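Side-chain contact in protein SCO1 homolog 1, mitochondrial (Arabidopsis thaliana, PDB 6N5U), which is a mitochondrial copper-binding metallochaperone of the SCO1/2 family, thought to insert copper into cytochrome c oxidase: residues Thr81-Gln84 with Val85-Val89. Residues are numbered along the deposited sequence; the frame is centred on the assembly and turned at random.
Sequences TVQQ and VHEYV
Val85 N donates to Thr81 O over 2.8 Å at an N-H...O angle of 173°, the first of four i to i+4 backbone bonds that join the segments into one helix. The same threonine caps the helix: its OG1, placed by a chi1 of 65°, accepts from Gln84 N at 3.2 Å. The side chain of Val85 is buried against Phe72 of strand 68-74 and Thr100 of strand 97-100. His86 N reaches Val82 O at 2.8 Å, while the imidazole leads off the helix and its ND1 is hydrogen-bonded to Asp18 OD1. Glu87 N binds Gln83 O at 3.1 Å, and the two side chains run alongside each other on the exposed face, with amide and carboxylate planes 81° apart. Gln83 NE2 stays 3.8 Å from Glu87 OE2, too far for a hydrogen bond, so the two ends are loose polar neighbours. Tyr88 N closes the series on Gln84 O at 3.1 Å; Gln84 itself, bent at chi2, has its NE2 hydrogen-bonded to Thr40 OG1. A trans chi1 carries the tyrosine ring away from the first turn, where it meets Phe92 edge-to-face and touches Cys46, a copper ligand. These features describe an N-capped alpha-helix, the crossover of the beta-alpha-beta unit from strand 68-74 to strand 97-100 in a thioredoxin fold, beside the copper site.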
# COMPACT_ATOMS: atom_id res chain seq x y z
N THR A 81 -4.57 14.46 -0.33
CA THR A 81 -4.90 14.83 -1.71
C THR A 81 -3.84 14.20 -2.65
O THR A 81 -2.81 13.70 -2.18
CB THR A 81 -4.88 16.37 -1.86
OG1 THR A 81 -3.55 16.85 -1.65
CG2 THR A 81 -5.86 17.07 -0.92
N VAL A 82 -4.06 14.31 -3.98
CA VAL A 82 -3.13 13.83 -5.01
C VAL A 82 -1.73 14.42 -4.76
O VAL A 82 -0.78 13.64 -4.68
CB VAL A 82 -3.65 14.05 -6.45
CG1 VAL A 82 -2.58 13.78 -7.51
CG2 VAL A 82 -4.87 13.17 -6.71
N GLN A 83 -1.63 15.76 -4.58
CA GLN A 83 -0.37 16.48 -4.35
C GLN A 83 0.30 16.06 -3.06
O GLN A 83 1.52 15.93 -3.02
CB GLN A 83 -0.60 17.99 -4.37
CG GLN A 83 0.64 18.83 -4.64
CD GLN A 83 0.42 20.30 -4.29
OE1 GLN A 83 -0.55 20.95 -4.72
NE2 GLN A 83 1.32 20.86 -3.49
N GLN A 84 -0.52 15.82 -2.00
CA GLN A 84 -0.04 15.38 -0.68
C GLN A 84 0.52 13.95 -0.78
O GLN A 84 1.64 13.71 -0.34
CB GLN A 84 -1.17 15.49 0.36
CG GLN A 84 -0.81 14.96 1.76
CD GLN A 84 0.15 15.82 2.55
OE1 GLN A 84 0.61 16.87 2.11
NE2 GLN A 84 0.48 15.39 3.75
N VAL A 85 -0.24 13.03 -1.39
CA VAL A 85 0.16 11.64 -1.58
C VAL A 85 1.41 11.55 -2.47
O VAL A 85 2.33 10.80 -2.14
CB VAL A 85 -1.01 10.75 -2.11
CG1 VAL A 85 -0.54 9.35 -2.45
CG2 VAL A 85 -2.14 10.69 -1.09
N HIS A 86 1.46 12.36 -3.56
CA HIS A 86 2.59 12.42 -4.48
C HIS A 86 3.89 12.80 -3.77
O HIS A 86 4.89 12.10 -3.92
CB HIS A 86 2.32 13.40 -5.63
CG HIS A 86 3.40 13.41 -6.66
ND1 HIS A 86 3.45 12.47 -7.67
CD2 HIS A 86 4.48 14.22 -6.77
CE1 HIS A 86 4.53 12.75 -8.37
NE2 HIS A 86 5.19 13.79 -7.87
N GLU A 87 3.86 13.90 -3.00
CA GLU A 87 4.99 14.41 -2.24
C GLU A 87 5.48 13.40 -1.19
O GLU A 87 6.69 13.22 -1.03
CB GLU A 87 4.65 15.78 -1.61
CG GLU A 87 4.80 16.94 -2.58
CD GLU A 87 4.26 18.29 -2.14
OE1 GLU A 87 3.37 18.33 -1.26
OE2 GLU A 87 4.71 19.32 -2.69
N TYR A 88 4.54 12.71 -0.54
CA TYR A 88 4.82 11.71 0.49
C TYR A 88 5.48 10.47 -0.06
O TYR A 88 6.51 10.08 0.47
CB TYR A 88 3.52 11.37 1.23
CG TYR A 88 3.67 10.48 2.44
CD1 TYR A 88 4.20 10.98 3.63
CD2 TYR A 88 3.22 9.16 2.44
CE1 TYR A 88 4.30 10.18 4.77
CE2 TYR A 88 3.32 8.35 3.57
CZ TYR A 88 3.86 8.87 4.74
OH TYR A 88 3.97 8.07 5.86
N VAL A 89 4.90 9.85 -1.12
CA VAL A 89 5.35 8.57 -1.72
C VAL A 89 6.76 8.67 -2.29
O VAL A 89 7.56 7.75 -2.09
CB VAL A 89 4.36 7.90 -2.73
CG1 VAL A 89 3.06 7.50 -2.06
CG2 VAL A 89 4.11 8.75 -3.98